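Local coordinates for protein O-methyltransferase (Bacillus halodurans, PDB 2GPY) that is of unknown function but probably transfers a methyl group to an oxygen atom of its substrate, at residues D113-G118 and F143-P148. Residues are numbered along the deposited sequence; the frame is centred on the assembly and turned at random.
With ZN (zinc ion), chain J.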
loop_
_atom_site.group_PDB
_atom_site.type_symbol
_atom_site.label_atom_id
_atom_site.label_comp_id
_atom_site.label_asym_id
_atom_site.label_seq_id
_atom_site.Cartn_x
_atom_site.Cartn_y
_atom_site.Cartn_z
ATOM N N ASP B 113 -16.312 -15.749 19.860
ATOM C CA ASP B 113 -17.004 -15.324 18.658
ATOM C C ASP B 113 -16.828 -13.812 18.509
ATOM O O ASP B 113 -17.302 -13.047 19.361
ATOM C CB ASP B 113 -18.491 -15.663 18.817
ATOM C CG ASP B 113 -19.305 -15.380 17.558
ATOM O OD1 ASP B 113 -19.072 -14.360 16.881
ATOM O OD2 ASP B 113 -20.212 -16.191 17.276
ATOM N N ALA B 114 -16.174 -13.370 17.435
ATOM C CA ALA B 114 -15.907 -11.937 17.235
ATOM C C ALA B 114 -17.153 -11.063 17.267
ATOM O O ALA B 114 -17.087 -9.911 17.683
ATOM C CB ALA B 114 -15.123 -11.705 15.936
ATOM N N LEU B 115 -18.282 -11.610 16.829
ATOM C CA LEU B 115 -19.533 -10.847 16.766
ATOM C C LEU B 115 -20.113 -10.646 18.156
ATOM O O LEU B 115 -20.986 -9.818 18.356
ATOM C CB LEU B 115 -20.529 -11.544 15.850
ATOM C CG LEU B 115 -20.910 -10.848 14.535
ATOM C CD1 LEU B 115 -19.823 -9.947 13.938
ATOM C CD2 LEU B 115 -21.386 -11.880 13.534
ATOM N N GLN B 116 -19.589 -11.401 19.120
ATOM C CA GLN B 116 -19.989 -11.279 20.510
ATOM C C GLN B 116 -18.949 -10.529 21.352
ATOM O O GLN B 116 -19.183 -10.269 22.543
ATOM C CB GLN B 116 -20.272 -12.669 21.086
ATOM C CG GLN B 116 -21.383 -13.391 20.321
ATOM C CD GLN B 116 -21.939 -14.581 21.059
ATOM O OE1 GLN B 116 -23.066 -14.535 21.536
ATOM N NE2 GLN B 116 -21.145 -15.655 21.178
ATOM N N LEU B 117 -17.825 -10.174 20.726
ATOM C CA LEU B 117 -16.677 -9.571 21.423
ATOM C C LEU B 117 -16.479 -8.081 21.164
ATOM O O LEU B 117 -15.471 -7.509 21.583
ATOM C CB LEU B 117 -15.375 -10.306 21.068
ATOM C CG LEU B 117 -15.100 -11.686 21.680
ATOM C CD1 LEU B 117 -13.698 -12.121 21.345
ATOM C CD2 LEU B 117 -15.326 -11.722 23.187
ATOM N N GLY B 118 -17.439 -7.455 20.484
ATOM C CA GLY B 118 -17.357 -6.032 20.147
ATOM C C GLY B 118 -17.115 -5.120 21.343
ATOM O O GLY B 118 -16.223 -4.264 21.309
ATOM N N PHE B 143 -16.884 -6.609 9.134
ATOM C CA PHE B 143 -16.530 -5.295 8.605
ATOM C C PHE B 143 -17.288 -4.190 9.359
ATOM O O PHE B 143 -16.672 -3.262 9.870
ATOM C CB PHE B 143 -16.787 -5.195 7.094
ATOM C CG PHE B 143 -16.270 -3.905 6.470
ATOM C CD1 PHE B 143 -16.990 -2.717 6.554
ATOM C CD2 PHE B 143 -15.053 -3.881 5.832
ATOM C CE1 PHE B 143 -16.492 -1.527 5.984
ATOM C CE2 PHE B 143 -14.540 -2.705 5.267
ATOM C CZ PHE B 143 -15.280 -1.527 5.323
ATOM N N ASP B 144 -18.612 -4.303 9.433
ATOM C CA ASP B 144 -19.430 -3.250 10.056
ATOM C C ASP B 144 -19.090 -3.052 11.537
ATOM O O ASP B 144 -19.065 -1.922 12.039
ATOM C CB ASP B 144 -20.918 -3.573 9.881
ATOM C CG ASP B 144 -21.432 -3.200 8.490
ATOM O OD1 ASP B 144 -20.666 -2.591 7.718
ATOM O OD2 ASP B 144 -22.590 -3.507 8.156
HETATM N N MSE B 145 -18.849 -4.163 12.218
HETATM C CA MSE B 145 -18.620 -4.187 13.662
HETATM C C MSE B 145 -17.261 -3.635 14.079
HETATM O O MSE B 145 -17.158 -2.950 15.098
HETATM C CB MSE B 145 -18.756 -5.613 14.207
HETATM C CG MSE B 145 -18.373 -5.723 15.667
HETATM SE SE MSE B 145 -19.137 -7.263 16.572
HETATM C CE MSE B 145 -21.040 -6.844 16.313
ATOM N N TYR B 146 -16.224 -3.969 13.304
ATOM C CA TYR B 146 -14.843 -3.661 13.665
ATOM C C TYR B 146 -14.219 -2.488 12.920
ATOM O O TYR B 146 -13.187 -1.980 13.321
ATOM C CB TYR B 146 -13.970 -4.923 13.537
ATOM C CG TYR B 146 -14.297 -5.877 14.662
ATOM C CD1 TYR B 146 -13.839 -5.623 15.940
ATOM C CD2 TYR B 146 -15.138 -6.977 14.463
ATOM C CE1 TYR B 146 -14.171 -6.468 17.012
ATOM C CE2 TYR B 146 -15.476 -7.832 15.528
ATOM C CZ TYR B 146 -14.990 -7.553 16.803
ATOM O OH TYR B 146 -15.284 -8.370 17.878
ATOM N N SER B 147 -14.869 -2.025 11.865
ATOM C CA SER B 147 -14.325 -0.893 11.142
ATOM C C SER B 147 -14.303 0.405 11.996
ATOM O O SER B 147 -13.384 1.206 11.848
ATOM C CB SER B 147 -15.018 -0.723 9.791
ATOM O OG SER B 147 -16.347 -0.307 9.928
ATOM N N PRO B 148 -15.263 0.589 12.933
ATOM C CA PRO B 148 -15.173 1.797 13.762
ATOM C C PRO B 148 -14.011 1.754 14.755
ATOM O O PRO B 148 -13.687 2.766 15.375
ATOM C CB PRO B 148 -16.515 1.812 14.519
ATOM C CG PRO B 148 -17.376 0.839 13.799
ATOM C CD PRO B 148 -16.452 -0.201 13.306
HETATM ZN ZN ZN J . -21.377 -1.164 6.395
HETATM O O HOH W 1 -22.262 -2.464 5.028
#
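Gly-118 and Met-145 bring the two backbones closest, with their CA atoms 6.9 Å apart, where the loop 113-118 passes helix 139-146. The loop is folded on itself. Asp-113 makes an Asx turn, its OD1 accepting from Leu-115 N at 2.9 Å. Tyr-146 OH donates to Ala-114 O at 2.4 Å, very short for a hydrogen bond, so its exact length is doubtful. Ala-114 O also accepts from Leu-117 N within the loop. The carbonyl oxygen lies at the edge of the tyrosine ring, in its plane. Tyr-146 has CG beside its own backbone N (chi1 -72°), which carries the ring across to the loop. Ala-114 CB packs 3.9 Å from Tyr-146 CE2, and Leu-117 CB lies against the hydroxyl.

Met-145 is a selenomethionine. Its CG stands over one face of the Tyr-146 ring, toward the rim. The chain runs out with CG anti to the backbone N (chi1 173°) and then bends at chi3, which turns CE toward Leu-115 O. Met-145 SE sits 3.8 Å from Leu-115 CD1, and the two side chains cross at a slant. Gly-118 has no side chain, and its CA lies 4.2 Å from Met-145 SE.

On the same helix, Asp-144 OD1 binds a zinc ion together with His-194 and a water. The contact thus joins the loop between strand 107-111 and helix 118-122 to helix 139-146 of the Rossmann-like domain. Ala-114 and Tyr-146 both rest on Ile-61 of strand 57-61 and Ile-84 of strand 80-85.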